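Local coordinates for protein acyltransferase (Actinoplanes teichomyceticus, PDB 4Q38) that transfers long aliphatic acyl groups from acyl-coenzyme A to the amino sugar of teicoplanin-type glycopeptide antibiotics, at residues A[19-22]-A[23-27]; A[58-62]-A[63-67]; A[159-162]-A[163-166]. One frame throughout, in Å; residues are numbered along the deposited sequence.

Contact 1: A[19-22]-A[23-27]; sequences ETVR and IALGL
Arg-22 meets Leu-27 twice: its backbone O accepts the Leu-27 N-H, and its guanidinium reaches round to donate to the carbonyl of the same residue, NH1 to Leu-27 O at 3.0 Å. That second bond is bent, 134° at the hydrogen, and the oxygen lies 23° out of the guanidinium plane. The other edge of the group grips Glu-19 side-on. Arg-22 NE meets Glu-19 OE2 at 3.0 Å and NH2 meets OE1 at 3.1 Å, both on the syn sides of the carboxylate oxygens. Both of these oxygens lie nearer the guanidinium plane than the Leu-27 oxygen does, so the ion pair has the flatter geometry of the two. With CG anti to the backbone N (chi1 -168°) and the chain bent at chi3, the head is brought back alongside the helix between these partners. Ile-23 CG1 covers one face of the guanidinium, 3.8 Å from Arg-22 NH2.

The backbone beneath is the last turn of helix 18-25, closed by a Schellman motif. Gly-26, with positive phi, is its C-prime residue. Leu-27 N reaches back to Arg-22 O at 2.9 Å, and Gly-26 N bonds to Ile-23 O. Arg-22 O thus takes the 6→1 bond of the motif together with a weak one from Gly-26 N, while Leu-27 CB packs on Arg-22 CG at 3.8 Å. Upstream, Ile-23, Ala-24 and Leu-25 make ordinary i to i-4 helix bonds.

On another flank Val-21 and Leu-25 lie side by side, pointing the same way, with CG1 of the former 3.7 Å from CD1 of the latter. Both continue onto helix 84-98, Val-21 against Trp-88 and Leu-25 against Ala-85 and Leu-89.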
loop_
_atom_site.group_PDB
_atom_site.type_symbol
_atom_site.label_atom_id
_atom_site.label_comp_id
_atom_site.label_asym_id
_atom_site.label_seq_id
_atom_site.Cartn_x
_atom_site.Cartn_y
_atom_site.Cartn_z
ATOM N N GLU A 19 -24.366 -2.671 14.366
ATOM C CA GLU A 19 -24.183 -3.754 15.333
ATOM C C GLU A 19 -24.457 -5.137 14.744
ATOM O O GLU A 19 -23.734 -6.084 15.045
ATOM C CB GLU A 19 -25.028 -3.532 16.598
ATOM C CG GLU A 19 -24.316 -2.732 17.680
ATOM C CD GLU A 19 -23.015 -3.380 18.133
ATOM O OE1 GLU A 19 -23.059 -4.448 18.789
ATOM O OE2 GLU A 19 -21.941 -2.818 17.831
ATOM N N THR A 20 -25.493 -5.240 13.914
ATOM C CA THR A 20 -25.849 -6.493 13.247
ATOM C C THR A 20 -24.767 -6.888 12.236
ATOM O O THR A 20 -24.362 -8.051 12.175
ATOM C CB THR A 20 -27.239 -6.399 12.574
ATOM O OG1 THR A 20 -28.214 -6.051 13.565
ATOM C CG2 THR A 20 -27.648 -7.725 11.940
ATOM N N VAL A 21 -24.296 -5.906 11.469
ATOM C CA VAL A 21 -23.172 -6.096 10.549
ATOM C C VAL A 21 -21.947 -6.577 11.324
ATOM O O VAL A 21 -21.359 -7.610 10.983
ATOM C CB VAL A 21 -22.866 -4.801 9.755
ATOM C CG1 VAL A 21 -21.601 -4.944 8.924
ATOM C CG2 VAL A 21 -24.041 -4.433 8.862
ATOM N N ARG A 22 -21.592 -5.855 12.388
ATOM C CA ARG A 22 -20.415 -6.187 13.198
ATOM C C ARG A 22 -20.456 -7.634 13.693
ATOM O O ARG A 22 -19.470 -8.366 13.578
ATOM C CB ARG A 22 -20.291 -5.239 14.397
ATOM C CG ARG A 22 -18.952 -5.342 15.112
ATOM C CD ARG A 22 -18.911 -4.492 16.380
ATOM N NE ARG A 22 -19.867 -4.947 17.392
ATOM C CZ ARG A 22 -19.691 -6.003 18.184
ATOM N NH1 ARG A 22 -18.593 -6.748 18.091
ATOM N NH2 ARG A 22 -20.626 -6.320 19.072
ATOM N N ILE A 23 -21.612 -8.028 14.231
ATOM C CA ILE A 23 -21.799 -9.358 14.816
ATOM C C ILE A 23 -21.800 -10.443 13.732
ATOM O O ILE A 23 -21.127 -11.464 13.876
ATOM C CB ILE A 23 -23.065 -9.400 15.714
ATOM C CG1 ILE A 23 -22.837 -8.553 16.977
ATOM C CG2 ILE A 23 -23.420 -10.831 16.099
ATOM C CD1 ILE A 23 -24.104 -8.125 17.699
ATOM N N ALA A 24 -22.523 -10.199 12.644
ATOM C CA ALA A 24 -22.565 -11.129 11.503
ATOM C C ALA A 24 -21.180 -11.421 10.941
ATOM O O ALA A 24 -20.854 -12.574 10.653
ATOM C CB ALA A 24 -23.470 -10.590 10.403
ATOM N N LEU A 25 -20.365 -10.377 10.786
ATOM C CA LEU A 25 -19.055 -10.531 10.153
ATOM C C LEU A 25 -17.981 -10.995 11.129
ATOM O O LEU A 25 -16.884 -11.387 10.715
ATOM C CB LEU A 25 -18.637 -9.242 9.428
ATOM C CG LEU A 25 -19.545 -8.755 8.296
ATOM C CD1 LEU A 25 -19.062 -7.422 7.746
ATOM C CD2 LEU A 25 -19.689 -9.767 7.164
ATOM N N GLY A 26 -18.302 -10.965 12.420
ATOM C CA GLY A 26 -17.374 -11.416 13.455
ATOM C C GLY A 26 -16.347 -10.361 13.815
ATOM O O GLY A 26 -15.279 -10.681 14.332
ATOM N N LEU A 27 -16.683 -9.101 13.543
ATOM C CA LEU A 27 -15.788 -7.967 13.789
ATOM C C LEU A 27 -15.732 -7.596 15.276
ATOM O O LEU A 27 -16.747 -7.663 15.975
ATOM C CB LEU A 27 -16.207 -6.765 12.928
ATOM C CG LEU A 27 -15.881 -6.899 11.431
ATOM C CD1 LEU A 27 -16.679 -5.909 10.595
ATOM C CD2 LEU A 27 -14.383 -6.769 11.163
#

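Contact 2: A[58-62]-A[63-67]; sequences DLLRR and LEVPE
A Schellman motif ends helix 53-62, and within a few residues the chain enters helix 67-76; the contact is this short connection in the N-terminal domain of the acyltransferase. Glu-64 is the C-prime residue, with positive phi (57°) although it is not a glycine. Val-65 N closes the motif on Leu-60 O at 3.0 Å, and inside that loop Glu-64 N bonds to Arg-61 O at 3.0 Å, the donor standing well above the carbonyl plane. Leu-63 N keeps a helical bond to Leu-59 O and shares itself weakly with Leu-60 O.

The reversal brings apolar side chains together across the cap. Leu-60 and Val-65 meet at an angle, CD2 of Leu-60 lying 3.8 Å from CG2 of Val-65, the hydrophobic contact expected to accompany a Schellman turn. One helical turn apart, Leu-63 CD1 packs against Leu-59 CG at 3.8 Å. Leu-60, Leu-63 and Val-65 are buried: Leu-60 and Val-65 both reach Ile-73 of helix 67-76, while Leu-63 touches Phe-130, Leu-131, Trp-152 and Leu-158. Leu-59 meets Leu-131 and Trp-152 as well.

The polar side is a salt-bridge network centred on Arg-61. Its side chain bends at chi2 and chi3, which swings the guanidinium between Asp-58 and Glu-67 at the start of the next helix. Asp-58 OD1 is only weakly held by Arg-61 NH2, at 3.4 Å. Glu-67 has a second cationic partner in Arg-57, which binds OE2, so its carboxylate links two arginines of the preceding helix. At the Arg-61 end the guanidinium and carboxylate planes are nearly coplanar, 25° apart. Arg-61 NH1 forms a salt bridge with Glu-67 OE2 at 3.1 Å, OE2 lying at the guanidinium edge, and a weak hydrogen bond to OE1.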
loop_
_atom_site.group_PDB
_atom_site.type_symbol
_atom_site.label_atom_id
_atom_site.label_comp_id
_atom_site.label_asym_id
_atom_site.label_seq_id
_atom_site.Cartn_x
_atom_site.Cartn_y
_atom_site.Cartn_z
ATOM N N ASP A 58 -10.596 -9.573 -16.949
ATOM C CA ASP A 58 -9.819 -8.604 -17.718
ATOM C C ASP A 58 -9.249 -7.515 -16.804
ATOM O O ASP A 58 -8.070 -7.161 -16.902
ATOM C CB ASP A 58 -10.660 -7.971 -18.831
ATOM C CG ASP A 58 -10.844 -8.887 -20.045
ATOM O OD1 ASP A 58 -10.154 -9.924 -20.162
ATOM O OD2 ASP A 58 -11.695 -8.552 -20.893
ATOM N N LEU A 59 -10.090 -6.994 -15.914
ATOM C CA LEU A 59 -9.650 -5.949 -14.988
ATOM C C LEU A 59 -8.568 -6.465 -14.036
ATOM O O LEU A 59 -7.521 -5.840 -13.899
ATOM C CB LEU A 59 -10.826 -5.352 -14.216
ATOM C CG LEU A 59 -10.496 -4.170 -13.291
ATOM C CD1 LEU A 59 -9.797 -3.037 -14.040
ATOM C CD2 LEU A 59 -11.765 -3.667 -12.620
ATOM N N LEU A 60 -8.811 -7.618 -13.412
ATOM C CA LEU A 60 -7.811 -8.233 -12.526
ATOM C C LEU A 60 -6.455 -8.450 -13.211
ATOM O O LEU A 60 -5.393 -8.259 -12.594
ATOM C CB LEU A 60 -8.352 -9.535 -11.906
ATOM C CG LEU A 60 -9.445 -9.330 -10.840
ATOM C CD1 LEU A 60 -10.318 -10.568 -10.651
ATOM C CD2 LEU A 60 -8.855 -8.879 -9.506
ATOM N N ARG A 61 -6.492 -8.832 -14.487
ATOM C CA ARG A 61 -5.273 -9.064 -15.247
ATOM C C ARG A 61 -4.566 -7.737 -15.533
ATOM O O ARG A 61 -3.345 -7.652 -15.464
ATOM C CB ARG A 61 -5.592 -9.826 -16.543
ATOM C CG ARG A 61 -4.387 -10.237 -17.383
ATOM C CD ARG A 61 -4.627 -11.534 -18.164
ATOM N NE ARG A 61 -5.957 -11.609 -18.779
ATOM C CZ ARG A 61 -6.930 -12.444 -18.408
ATOM N NH1 ARG A 61 -6.745 -13.317 -17.423
ATOM N NH2 ARG A 61 -8.097 -12.410 -19.034
ATOM N N ARG A 62 -5.345 -6.703 -15.840
ATOM C CA ARG A 62 -4.807 -5.358 -16.035
ATOM C C ARG A 62 -4.119 -4.843 -14.756
ATOM O O ARG A 62 -3.121 -4.123 -14.820
ATOM C CB ARG A 62 -5.916 -4.402 -16.484
ATOM C CG ARG A 62 -5.396 -3.106 -17.077
ATOM C CD ARG A 62 -6.392 -2.478 -18.033
ATOM N NE ARG A 62 -5.698 -1.568 -18.939
ATOM C CZ ARG A 62 -6.287 -0.834 -19.877
ATOM N NH1 ARG A 62 -7.604 -0.889 -20.044
ATOM N NH2 ARG A 62 -5.554 -0.040 -20.649
ATOM N N LEU A 63 -4.644 -5.258 -13.610
ATOM C CA LEU A 63 -4.082 -4.898 -12.307
ATOM C C LEU A 63 -3.002 -5.888 -11.836
ATOM O O LEU A 63 -2.565 -5.846 -10.690
ATOM C CB LEU A 63 -5.218 -4.765 -11.287
ATOM C CG LEU A 63 -6.302 -3.730 -11.630
ATOM C CD1 LEU A 63 -7.562 -3.971 -10.812
ATOM C CD2 LEU A 63 -5.785 -2.318 -11.406
ATOM N N GLU A 64 -2.578 -6.780 -12.737
ATOM C CA GLU A 64 -1.496 -7.753 -12.474
ATOM C C GLU A 64 -1.728 -8.669 -11.261
ATOM O O GLU A 64 -0.785 -9.125 -10.616
ATOM C CB GLU A 64 -0.128 -7.054 -12.384
ATOM C CG GLU A 64 0.248 -6.306 -13.658
ATOM C CD GLU A 64 1.619 -5.658 -13.611
ATOM O OE1 GLU A 64 2.339 -5.782 -12.592
ATOM O OE2 GLU A 64 1.975 -5.010 -14.618
ATOM N N VAL A 65 -2.987 -8.939 -10.960
ATOM C CA VAL A 65 -3.332 -9.954 -9.962
ATOM C C VAL A 65 -2.981 -11.337 -10.548
ATOM O O VAL A 65 -3.338 -11.616 -11.681
ATOM C CB VAL A 65 -4.817 -9.845 -9.591
ATOM C CG1 VAL A 65 -5.234 -10.960 -8.638
ATOM C CG2 VAL A 65 -5.100 -8.468 -8.973
ATOM N N PRO A 66 -2.241 -12.185 -9.798
ATOM C CA PRO A 66 -1.887 -13.486 -10.389
ATOM C C PRO A 66 -3.138 -14.289 -10.776
ATOM O O PRO A 66 -4.186 -14.156 -10.129
ATOM C CB PRO A 66 -1.108 -14.182 -9.270
ATOM C CG PRO A 66 -0.546 -13.052 -8.452
ATOM C CD PRO A 66 -1.632 -12.007 -8.467
ATOM N N GLU A 67 -3.022 -15.095 -11.829
ATOM C CA GLU A 67 -4.158 -15.842 -12.380
ATOM C C GLU A 67 -4.884 -16.656 -11.324
ATOM O O GLU A 67 -6.111 -16.656 -11.287
ATOM C CB GLU A 67 -3.727 -16.752 -13.548
ATOM C CG GLU A 67 -3.185 -16.008 -14.769
ATOM C CD GLU A 67 -4.194 -15.049 -15.399
ATOM O OE1 GLU A 67 -3.808 -13.900 -15.712
ATOM O OE2 GLU A 67 -5.371 -15.438 -15.591
#

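Contact 3: A[159-162]-A[163-166]; sequences GELV and AIHR
Ile-164, Ala-163 and Val-162 bury the most surface here; the first two lie one turn beyond Glu-160 and Gly-159 along the same helix. Ile-164 lies side by side with Glu-160, both chains pointing the same way, and its CD1 touches Glu-160 CG at 3.8 Å. CG1 of Ile-164 is placed beside its own backbone N (chi1 -77°), which lays the branch over Glu-160 O at 3.3 Å. This apolar flank runs along the acid, whose two oxygens turn elsewhere to accept the backbone N-H groups of Glu-214 and Trp-215.

Ala-163 CB sits 3.5 Å from the carbonyl oxygens of both Gly-159 and Glu-160, and the side chain also touches Trp-215. Val-162 points away overall, yet its CB lies 3.2 Å from Ala-163 N; its side chain touches Asp-69 of helix 67-76. Arg-166 is held by salt bridges to Asp-69 and Glu-72.

Four successive i to i-4 bonds, from Ala-163 N on Gly-159 O to Arg-166 N on Val-162 O, make this a largely buried stretch of regular alpha helix, one that borders the acyl-donor and sugar pocket in the cleft of this GNAT-related enzyme.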
loop_
_atom_site.group_PDB
_atom_site.type_symbol
_atom_site.label_atom_id
_atom_site.label_comp_id
_atom_site.label_asym_id
_atom_site.label_seq_id
_atom_site.Cartn_x
_atom_site.Cartn_y
_atom_site.Cartn_z
ATOM N N GLY A 159 -2.098 -6.180 -7.568
ATOM C CA GLY A 159 -1.616 -7.539 -7.828
ATOM C C GLY A 159 -0.456 -7.932 -6.931
ATOM O O GLY A 159 -0.415 -9.038 -6.406
ATOM N N GLU A 160 0.489 -7.015 -6.756
ATOM C CA GLU A 160 1.646 -7.228 -5.883
ATOM C C GLU A 160 1.194 -7.534 -4.456
ATOM O O GLU A 160 1.692 -8.453 -3.815
ATOM C CB GLU A 160 2.535 -5.974 -5.909
ATOM C CG GLU A 160 3.707 -5.980 -4.921
ATOM C CD GLU A 160 4.497 -4.680 -4.936
ATOM O OE1 GLU A 160 4.854 -4.221 -6.037
ATOM O OE2 GLU A 160 4.777 -4.116 -3.847
ATOM N N LEU A 161 0.229 -6.761 -3.970
ATOM C CA LEU A 161 -0.223 -6.891 -2.581
ATOM C C LEU A 161 -1.042 -8.165 -2.394
ATOM O O LEU A 161 -0.970 -8.803 -1.348
ATOM C CB LEU A 161 -1.024 -5.656 -2.162
ATOM C CG LEU A 161 -0.243 -4.323 -2.149
ATOM C CD1 LEU A 161 -1.207 -3.143 -2.138
ATOM C CD2 LEU A 161 0.710 -4.244 -0.953
ATOM N N VAL A 162 -1.809 -8.542 -3.417
ATOM C CA VAL A 162 -2.484 -9.841 -3.414
ATOM C C VAL A 162 -1.436 -10.979 -3.332
ATOM O O VAL A 162 -1.534 -11.858 -2.472
ATOM C CB VAL A 162 -3.411 -9.988 -4.637
ATOM C CG1 VAL A 162 -4.017 -11.383 -4.691
ATOM C CG2 VAL A 162 -4.518 -8.945 -4.572
ATOM N N ALA A 163 -0.431 -10.937 -4.209
ATOM C CA ALA A 163 0.655 -11.940 -4.211
ATOM C C ALA A 163 1.374 -12.016 -2.866
ATOM O O ALA A 163 1.659 -13.112 -2.367
ATOM C CB ALA A 163 1.651 -11.659 -5.326
ATOM N N ILE A 164 1.646 -10.851 -2.277
ATOM C CA ILE A 164 2.256 -10.766 -0.946
ATOM C C ILE A 164 1.410 -11.466 0.110
ATOM O O ILE A 164 1.942 -12.189 0.946
ATOM C CB ILE A 164 2.531 -9.297 -0.539
ATOM C CG1 ILE A 164 3.782 -8.764 -1.272
ATOM C CG2 ILE A 164 2.663 -9.151 0.977
ATOM C CD1 ILE A 164 3.852 -7.246 -1.318
ATOM N N HIS A 165 0.095 -11.250 0.092
ATOM C CA HIS A 165 -0.759 -11.930 1.070
ATOM C C HIS A 165 -0.550 -13.419 1.036
ATOM O O HIS A 165 -0.365 -14.055 2.085
ATOM C CB HIS A 165 -2.240 -11.591 0.881
ATOM C CG HIS A 165 -3.133 -12.212 1.932
ATOM N ND1 HIS A 165 -3.448 -13.519 1.926
ATOM C CD2 HIS A 165 -3.752 -11.663 3.048
ATOM C CE1 HIS A 165 -4.231 -13.797 2.980
ATOM N NE2 HIS A 165 -4.424 -12.662 3.664
ATOM N N ARG A 166 -0.545 -13.986 -0.168
ATOM C CA ARG A 166 -0.446 -15.432 -0.340
ATOM C C ARG A 166 0.928 -15.958 0.064
ATOM O O ARG A 166 1.029 -17.015 0.686
ATOM C CB ARG A 166 -0.781 -15.836 -1.774
ATOM C CG ARG A 166 -0.758 -17.341 -2.030
ATOM C CD ARG A 166 -1.175 -17.674 -3.457
ATOM N NE ARG A 166 -2.571 -17.311 -3.721
ATOM C CZ ARG A 166 -3.617 -18.116 -3.530
ATOM N NH1 ARG A 166 -3.447 -19.349 -3.052
ATOM N NH2 ARG A 166 -4.840 -17.680 -3.813
#

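The three contacts follow one another along the chain without overlap. Contacts 1 and 2 end their helices in the same way, with a Schellman motif, yet lie far apart, their centres 31 Å from each other. Contacts 2 and 3 touch: Val-65 CG2 packs on Gly-159 CA at 3.8 Å, and Pro-66 CG lies 4.1 Å from Ala-163 CB, so the turn after helix 53-62 rests on helix 157-169. Contact 3 lies nearer the ligands than contact 2, with the Leu-161 side chain about 5 Å from the bound decanoyl sugar and that of Glu-160 about 6 Å from coenzyme A. In contact 2, the Glu-64 side chain stays about 13 Å from the coenzyme.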